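Local atomic coordinates of D,D-dipeptidase/D,D-carboxypeptidase (Enterococcus faecalis, PDB entry 4MUQ), a protein that hydrolyses D-Ala-D-Ala peptides as a zinc-dependent D,D-peptidase of the hedgehog/DD-peptidase fold, taking part in vancomycin resistance. Residues 70-75 with 106-111; 150-155 with 166-171. All coordinates share one frame; numbering follows the deposited sequence.

Contact 1. Residues 70-75 with 106-111; sequences PVSGYR and SEHQTG. With ZN (zinc ion), chain B; 2D8 ((2R)-3-[(R)-[(1S)-1-aminoethyl](hydroxy)phosphoryl]-2-methylpropanoic acid), chain D; LY0 ((2R)-3-[(R)-[(1R)-1-aminoethyl](hydroxy)phosphoryl]-2-methylpropanoic acid), chain C.
H108, a zinc ligand on the short 3-10 turn 107-109, packs against G73 and R75 just past the end of edge strand 68-72, in a buried contact at the active site of the hedgehog/DD-peptidase fold. Its imidazole is gripped at both nitrogens: NE2 binds zinc at 2.0 Å, while ND1 donates to G73 O at 2.7 Å. The acceptor is only 4° out of the ring plane, so the bond fixes the rotation of the ring and would be expected to make it a stronger electron donor to the metal. R75 covers one ring face, guanidinium and imidazole lying 19° apart with centres separated by 3.7 Å. A bend at chi3 (-65°) folds the arginine over the histidine, and S72 OG accepts from R75 NH1. The phosphinate, modelled as two diastereomers, places O31 at the guanidinium edge, where NH2 gives the shorter bond, 2.8 Å; Q80 is a further partner of NH2. The backbones are pinned where R75 N donates to H108 O at 3.0 Å. Beyond the metal site, a water bridges the contact, accepting from Y74 OH at 3.0 Å and donating to Q109 O at 2.7 Å.

Contact 2. Residues 150-155 with 166-171; sequences QRYARD and PWHFRY. With ZN (zinc ion), chain B; LY0 ((2R)-3-[(R)-[(1R)-1-aminoethyl](hydroxy)phosphoryl]-2-methylpropanoic acid), chain C; 2D8 ((2R)-3-[(R)-[(1S)-1-aminoethyl](hydroxy)phosphoryl]-2-methylpropanoic acid), chain D.
The zinc-binding face of the antiparallel sheet that carries the metal site is built here: H168, on strand 168-171, coordinates the metal through ND1 at 2.1 Å, and Y152 and R151 pack round its imidazole. CG of H168 is anti to the backbone N (chi1 178°), which carries the ring to the metal. Y152 CE2 sits over the centre of one ring face, 3.6 Å from H168 CD2, but the two planes are inclined at 49°, neither stacked nor edge-to-face. R151 CB approaches the same CD2 to 3.4 Å, and its CG lies over the centre of the Y152 ring. Backbone pairing holds the two segments side by side: Q150 and F169 form an antiparallel non-hydrogen-bonded pair, with Q150 CG over one face of the phenyl ring, and R151 N donates almost straight to H168 O at 3.1 Å (178° at the hydrogen). A water also donates to H168 O and accepts from Y152 N, extending the link by one residue. In the pocket, Y152 borders the inhibitor methyl C7, and W167 NE1 donates in the indole plane to phosphinate O32 at 2.9 Å. H168 NE2 is bonded to E107, whose carboxylate also pairs with R151 and R170; this second shell orients the imidazole and would probably increase its electron donation to zinc, while the shared carboxylate would partly offset the arginine charges, R151 having E188 as a second partner.

Overall arrangement
From the N terminus, strand 68-72 ends within residues 70-75, and contact 1 closes a largely helical excursion through 77-91 and 93-99 when the chain returns at 106-111. Strand 113-118 then supplies D115, the third protein ligand of zinc. Contact 2 opens later, at 150-155, and closes a shorter loop containing helix 157-160. The two contacts therefore follow in series, neither enclosing the other, with centres about 13 Å apart. In the sheet order 68-72, 113-118, 168-171, 148-150, they reach opposite edges. Zinc joins them through H108 and H168, and E107 of contact 1 reaches across into contact 2.

Contact 1. Residues 70-75 with 106-111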
loop_
_atom_site.group_PDB
_atom_site.type_symbol
_atom_site.label_atom_id
_atom_site.label_comp_id
_atom_site.label_asym_id
_atom_site.label_seq_id
_atom_site.Cartn_x
_atom_site.Cartn_y
_atom_site.Cartn_z
ATOM N N PRO A 70 -16.632 -0.415 0.961
ATOM C CA PRO A 70 -15.562 0.140 0.139
ATOM C C PRO A 70 -16.139 1.307 -0.641
ATOM O O PRO A 70 -17.231 1.203 -1.204
ATOM C CB PRO A 70 -15.186 -1.023 -0.777
ATOM C CG PRO A 70 -16.428 -1.831 -0.895
ATOM C CD PRO A 70 -17.144 -1.691 0.427
ATOM N N VAL A 71 -15.437 2.427 -0.615
ATOM C CA VAL A 71 -15.887 3.660 -1.239
ATOM C C VAL A 71 -15.136 3.901 -2.545
ATOM O O VAL A 71 -15.722 4.344 -3.533
ATOM C CB VAL A 71 -15.702 4.878 -0.283
ATOM C CG1 VAL A 71 -16.002 6.191 -1.004
ATOM C CG2 VAL A 71 -16.581 4.734 0.946
ATOM N N SER A 72 -13.842 3.605 -2.549
ATOM C CA SER A 72 -13.031 3.798 -3.744
ATOM C C SER A 72 -11.841 2.873 -3.680
ATOM O O SER A 72 -11.134 2.848 -2.673
ATOM C CB SER A 72 -12.540 5.245 -3.827
ATOM O OG SER A 72 -11.888 5.471 -5.064
ATOM N N GLY A 73 -11.620 2.115 -4.749
ATOM C CA GLY A 73 -10.467 1.230 -4.857
ATOM C C GLY A 73 -9.564 1.657 -5.992
ATOM O O GLY A 73 -9.004 2.757 -5.965
ATOM N N TYR A 74 -9.399 0.792 -6.986
ATOM C CA TYR A 74 -8.626 1.174 -8.163
ATOM C C TYR A 74 -9.272 2.372 -8.848
ATOM O O TYR A 74 -10.489 2.400 -9.043
ATOM C CB TYR A 74 -8.535 0.018 -9.154
ATOM C CG TYR A 74 -7.853 0.434 -10.435
ATOM C CD1 TYR A 74 -6.472 0.584 -10.473
ATOM C CD2 TYR A 74 -8.580 0.726 -11.571
ATOM C CE1 TYR A 74 -5.826 0.983 -11.629
ATOM C CE2 TYR A 74 -7.940 1.140 -12.748
ATOM C CZ TYR A 74 -6.566 1.266 -12.744
ATOM O OH TYR A 74 -5.908 1.669 -13.885
ATOM N N ARG A 75 -8.445 3.352 -9.215
ATOM C CA ARG A 75 -8.893 4.446 -10.074
ATOM C C ARG A 75 -7.934 4.570 -11.235
ATOM O O ARG A 75 -6.710 4.480 -11.064
ATOM C CB ARG A 75 -8.976 5.766 -9.299
ATOM C CG ARG A 75 -9.896 5.653 -8.097
ATOM C CD ARG A 75 -10.386 6.978 -7.556
ATOM N NE ARG A 75 -9.325 7.816 -7.007
ATOM C CZ ARG A 75 -9.198 8.148 -5.715
ATOM N NH1 ARG A 75 -10.021 7.684 -4.782
ATOM N NH2 ARG A 75 -8.212 8.939 -5.351
ATOM N N SER A 106 -1.244 9.098 -7.429
ATOM C CA SER A 106 -2.207 8.499 -6.494
ATOM C C SER A 106 -1.989 7.001 -6.331
ATOM O O SER A 106 -1.869 6.270 -7.318
ATOM C CB SER A 106 -3.630 8.699 -7.005
ATOM O OG SER A 106 -4.565 7.979 -6.203
ATOM N N GLU A 107 -1.941 6.540 -5.082
ATOM C CA GLU A 107 -1.924 5.110 -4.797
ATOM C C GLU A 107 -3.125 4.399 -5.327
ATOM O O GLU A 107 -3.085 3.185 -5.520
ATOM C CB GLU A 107 -1.932 4.847 -3.296
ATOM C CG GLU A 107 -0.751 5.370 -2.567
ATOM C CD GLU A 107 -0.692 4.834 -1.156
ATOM O OE1 GLU A 107 -1.753 4.732 -0.474
ATOM O OE2 GLU A 107 0.430 4.530 -0.751
ATOM N N HIS A 108 -4.224 5.119 -5.547
ATOM C CA HIS A 108 -5.402 4.435 -6.065
ATOM C C HIS A 108 -5.170 3.876 -7.470
ATOM O O HIS A 108 -5.825 2.919 -7.880
ATOM C CB HIS A 108 -6.648 5.329 -6.030
ATOM C CG HIS A 108 -7.221 5.476 -4.661
ATOM N ND1 HIS A 108 -8.158 4.603 -4.147
ATOM C CD2 HIS A 108 -6.973 6.382 -3.691
ATOM C CE1 HIS A 108 -8.468 4.974 -2.919
ATOM N NE2 HIS A 108 -7.767 6.056 -2.616
ATOM N N GLN A 109 -4.225 4.466 -8.197
ATOM C CA GLN A 109 -3.903 3.998 -9.541
ATOM C C GLN A 109 -3.080 2.709 -9.540
ATOM O O GLN A 109 -2.773 2.183 -10.593
ATOM C CB GLN A 109 -3.187 5.091 -10.349
ATOM C CG GLN A 109 -4.064 6.325 -10.616
ATOM C CD GLN A 109 -3.295 7.437 -11.277
ATOM O OE1 GLN A 109 -3.053 8.481 -10.659
ATOM N NE2 GLN A 109 -2.880 7.225 -12.523
ATOM N N THR A 110 -2.745 2.185 -8.357
ATOM C CA THR A 110 -1.962 0.939 -8.277
ATOM C C THR A 110 -2.810 -0.304 -8.001
ATOM O O THR A 110 -2.331 -1.427 -8.137
ATOM C CB THR A 110 -0.902 0.965 -7.147
ATOM O OG1 THR A 110 -1.556 1.004 -5.874
ATOM C CG2 THR A 110 0.072 2.147 -7.286
ATOM N N GLY A 111 -4.049 -0.114 -7.559
ATOM C CA GLY A 111 -4.849 -1.245 -7.103
ATOM C C GLY A 111 -4.532 -1.715 -5.693
ATOM O O GLY A 111 -5.083 -2.727 -5.253
HETATM ZN ZN ZN B . -7.976 7.166 -0.938
HETATM C C4 2D8 D . -6.697 11.055 -1.573
HETATM C C5 2D8 D . -5.461 10.344 -2.024
HETATM C C6 2D8 D . -5.497 10.142 -3.531
HETATM C C7 2D8 D . -4.260 11.162 -1.584
HETATM N N1 2D8 D . -10.774 10.279 -1.196
HETATM P P 2D8 D . -8.153 9.986 -1.397
HETATM C C1 2D8 D . -9.613 11.575 -2.905
HETATM C C2 2D8 D . -9.628 11.041 -1.486
HETATM O O31 2D8 D . -8.132 8.962 -2.555
HETATM O O32 2D8 D . -8.188 9.164 -0.068
HETATM O O61 2D8 D . -4.952 9.141 -3.964
HETATM O O62 2D8 D . -6.024 10.986 -4.237
HETATM P P LY0 C . -8.159 9.984 -1.401
HETATM C C1 LY0 C . -9.592 11.570 -2.931
HETATM N N1 LY0 C . -9.682 12.034 -0.641
HETATM C C2 LY0 C . -9.688 10.957 -1.549
HETATM C C4 LY0 C . -6.706 11.058 -1.577
HETATM C C5 LY0 C . -5.466 10.347 -2.024
HETATM C C6 LY0 C . -5.498 10.143 -3.531
HETATM C C7 LY0 C . -4.262 11.162 -1.584
HETATM O O31 LY0 C . -8.121 8.948 -2.547
HETATM O O32 LY0 C . -8.186 9.164 -0.070
HETATM O O61 LY0 C . -4.952 9.141 -3.963
HETATM O O62 LY0 C . -6.024 10.986 -4.237
HETATM O O HOH W 1 -2.989 2.320 -13.299
#

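Contact 2. Residues 150-155 with 166-171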
loop_
_atom_site.group_PDB
_atom_site.type_symbol
_atom_site.label_atom_id
_atom_site.label_comp_id
_atom_site.label_asym_id
_atom_site.label_seq_id
_atom_site.Cartn_x
_atom_site.Cartn_y
_atom_site.Cartn_z
ATOM N N GLN A 150 -2.689 2.406 7.596
ATOM C CA GLN A 150 -3.387 3.665 7.349
ATOM C C GLN A 150 -2.345 4.635 6.800
ATOM O O GLN A 150 -1.323 4.914 7.436
ATOM C CB GLN A 150 -4.015 4.221 8.613
ATOM C CG GLN A 150 -4.878 5.438 8.329
ATOM C CD GLN A 150 -5.389 6.082 9.582
ATOM O OE1 GLN A 150 -5.637 5.414 10.590
ATOM N NE2 GLN A 150 -5.531 7.397 9.543
ATOM N N ARG A 151 -2.596 5.130 5.604
ATOM C CA ARG A 151 -1.552 5.774 4.819
ATOM C C ARG A 151 -1.160 7.173 5.272
ATOM O O ARG A 151 0.039 7.516 5.249
ATOM C CB ARG A 151 -1.967 5.783 3.351
ATOM C CG ARG A 151 -0.924 6.341 2.389
ATOM C CD ARG A 151 0.328 5.488 2.403
ATOM N NE ARG A 151 1.323 5.956 1.437
ATOM C CZ ARG A 151 2.240 6.887 1.688
ATOM N NH1 ARG A 151 2.281 7.497 2.864
ATOM N NH2 ARG A 151 3.110 7.212 0.740
ATOM N N TYR A 152 -2.149 7.974 5.679
ATOM C CA TYR A 152 -1.960 9.407 5.865
ATOM C C TYR A 152 -2.339 9.818 7.273
ATOM O O TYR A 152 -3.500 10.121 7.573
ATOM C CB TYR A 152 -2.795 10.185 4.829
ATOM C CG TYR A 152 -2.455 9.856 3.391
ATOM C CD1 TYR A 152 -1.180 10.082 2.879
ATOM C CD2 TYR A 152 -3.408 9.321 2.533
ATOM C CE1 TYR A 152 -0.860 9.767 1.570
ATOM C CE2 TYR A 152 -3.099 9.016 1.208
ATOM C CZ TYR A 152 -1.818 9.240 0.731
ATOM O OH TYR A 152 -1.483 8.932 -0.575
ATOM N N ALA A 153 -1.349 9.818 8.156
ATOM C CA ALA A 153 -1.566 10.191 9.545
ATOM C C ALA A 153 -1.391 11.689 9.767
ATOM O O ALA A 153 -0.634 12.350 9.049
ATOM C CB ALA A 153 -0.596 9.418 10.437
ATOM N N ARG A 154 -2.068 12.230 10.778
ATOM C CA ARG A 154 -1.923 13.640 11.106
ATOM C C ARG A 154 -0.467 14.013 11.413
ATOM O O ARG A 154 0.014 15.069 10.991
ATOM C CB ARG A 154 -2.843 14.026 12.275
ATOM C CG ARG A 154 -2.802 15.501 12.633
ATOM C CD ARG A 154 -3.781 15.821 13.752
ATOM N NE ARG A 154 -3.552 14.950 14.902
ATOM C CZ ARG A 154 -4.342 14.875 15.965
ATOM N NH1 ARG A 154 -5.427 15.622 16.037
ATOM N NH2 ARG A 154 -4.039 14.043 16.957
ATOM N N ASP A 155 0.248 13.155 12.142
ATOM C CA ASP A 155 1.616 13.522 12.523
ATOM C C ASP A 155 2.660 13.389 11.416
ATOM O O ASP A 155 3.834 13.693 11.640
ATOM C CB ASP A 155 2.089 12.809 13.800
ATOM C CG ASP A 155 2.226 11.304 13.641
ATOM O OD1 ASP A 155 1.797 10.742 12.621
ATOM O OD2 ASP A 155 2.762 10.673 14.584
ATOM N N PRO A 166 -8.521 9.632 7.798
ATOM C CA PRO A 166 -8.896 8.434 8.560
ATOM C C PRO A 166 -9.237 7.213 7.697
ATOM O O PRO A 166 -9.132 6.083 8.184
ATOM C CB PRO A 166 -10.128 8.903 9.333
ATOM C CG PRO A 166 -9.855 10.382 9.586
ATOM C CD PRO A 166 -9.197 10.844 8.295
ATOM N N TRP A 167 -9.609 7.442 6.437
ATOM C CA TRP A 167 -10.302 6.429 5.626
ATOM C C TRP A 167 -9.460 5.676 4.606
ATOM O O TRP A 167 -9.953 4.710 4.033
ATOM C CB TRP A 167 -11.443 7.093 4.849
ATOM C CG TRP A 167 -10.934 8.200 3.959
ATOM C CD1 TRP A 167 -10.369 8.072 2.716
ATOM C CD2 TRP A 167 -10.915 9.603 4.263
ATOM N NE1 TRP A 167 -10.003 9.306 2.236
ATOM C CE2 TRP A 167 -10.332 10.263 3.161
ATOM C CE3 TRP A 167 -11.330 10.362 5.364
ATOM C CZ2 TRP A 167 -10.149 11.648 3.131
ATOM C CZ3 TRP A 167 -11.155 11.744 5.329
ATOM C CH2 TRP A 167 -10.553 12.366 4.223
ATOM N N HIS A 168 -8.236 6.133 4.341
ATOM C CA HIS A 168 -7.432 5.624 3.227
ATOM C C HIS A 168 -6.390 4.611 3.689
ATOM O O HIS A 168 -5.499 4.931 4.490
ATOM C CB HIS A 168 -6.789 6.803 2.476
ATOM C CG HIS A 168 -5.904 6.401 1.337
ATOM N ND1 HIS A 168 -6.190 6.713 0.020
ATOM C CD2 HIS A 168 -4.708 5.769 1.324
ATOM C CE1 HIS A 168 -5.213 6.265 -0.752
ATOM N NE2 HIS A 168 -4.300 5.697 0.018
ATOM N N PHE A 169 -6.501 3.390 3.170
ATOM C CA PHE A 169 -5.604 2.306 3.580
ATOM C C PHE A 169 -4.820 1.788 2.396
ATOM O O PHE A 169 -5.340 1.675 1.290
ATOM C CB PHE A 169 -6.404 1.183 4.259
ATOM C CG PHE A 169 -6.921 1.580 5.598
ATOM C CD1 PHE A 169 -6.203 1.268 6.744
ATOM C CD2 PHE A 169 -8.072 2.341 5.716
ATOM C CE1 PHE A 169 -6.646 1.662 8.003
ATOM C CE2 PHE A 169 -8.518 2.751 6.966
ATOM C CZ PHE A 169 -7.797 2.406 8.113
ATOM N N ARG A 170 -3.553 1.484 2.643
ATOM C CA ARG A 170 -2.640 1.031 1.599
ATOM C C ARG A 170 -2.122 -0.363 1.922
ATOM O O ARG A 170 -1.671 -0.614 3.049
ATOM C CB ARG A 170 -1.469 2.022 1.493
ATOM C CG ARG A 170 -0.225 1.506 0.758
ATOM C CD ARG A 170 -0.454 1.216 -0.713
ATOM N NE ARG A 170 0.721 0.515 -1.233
ATOM C CZ ARG A 170 1.786 1.115 -1.754
ATOM N NH1 ARG A 170 1.825 2.432 -1.889
ATOM N NH2 ARG A 170 2.823 0.378 -2.156
ATOM N N TYR A 171 -2.220 -1.274 0.958
ATOM C CA TYR A 171 -1.623 -2.593 1.114
ATOM C C TYR A 171 -0.142 -2.535 0.767
ATOM O O TYR A 171 0.221 -2.140 -0.351
ATOM C CB TYR A 171 -2.315 -3.595 0.206
ATOM C CG TYR A 171 -1.801 -5.002 0.362
ATOM C CD1 TYR A 171 -2.253 -5.800 1.394
ATOM C CD2 TYR A 171 -0.869 -5.523 -0.525
ATOM C CE1 TYR A 171 -1.791 -7.094 1.542
ATOM C CE2 TYR A 171 -0.406 -6.825 -0.394
ATOM C CZ TYR A 171 -0.873 -7.599 0.647
ATOM O OH TYR A 171 -0.422 -8.894 0.807
HETATM ZN ZN ZN B . -7.976 7.166 -0.938
HETATM P P LY0 C . -8.159 9.984 -1.401
HETATM C C1 LY0 C . -9.592 11.570 -2.931
HETATM N N1 LY0 C . -9.682 12.034 -0.641
HETATM C C2 LY0 C . -9.688 10.957 -1.549
HETATM C C4 LY0 C . -6.706 11.058 -1.577
HETATM C C5 LY0 C . -5.466 10.347 -2.024
HETATM C C6 LY0 C . -5.498 10.143 -3.531
HETATM C C7 LY0 C . -4.262 11.162 -1.584
HETATM O O31 LY0 C . -8.121 8.948 -2.547
HETATM O O32 LY0 C . -8.186 9.164 -0.070
HETATM O O61 LY0 C . -4.952 9.141 -3.963
HETATM O O62 LY0 C . -6.024 10.986 -4.237
HETATM C C4 2D8 D . -6.697 11.055 -1.573
HETATM C C5 2D8 D . -5.461 10.344 -2.024
HETATM C C6 2D8 D . -5.497 10.142 -3.531
HETATM C C7 2D8 D . -4.260 11.162 -1.584
HETATM N N1 2D8 D . -10.774 10.279 -1.196
HETATM P P 2D8 D . -8.153 9.986 -1.397
HETATM C C1 2D8 D . -9.613 11.575 -2.905
HETATM C C2 2D8 D . -9.628 11.041 -1.486
HETATM O O31 2D8 D . -8.132 8.962 -2.555
HETATM O O32 2D8 D . -8.188 9.164 -0.068
HETATM O O61 2D8 D . -4.952 9.141 -3.964
HETATM O O62 2D8 D . -6.024 10.986 -4.237
HETATM O O HOH W 2 -4.880 7.468 5.347
#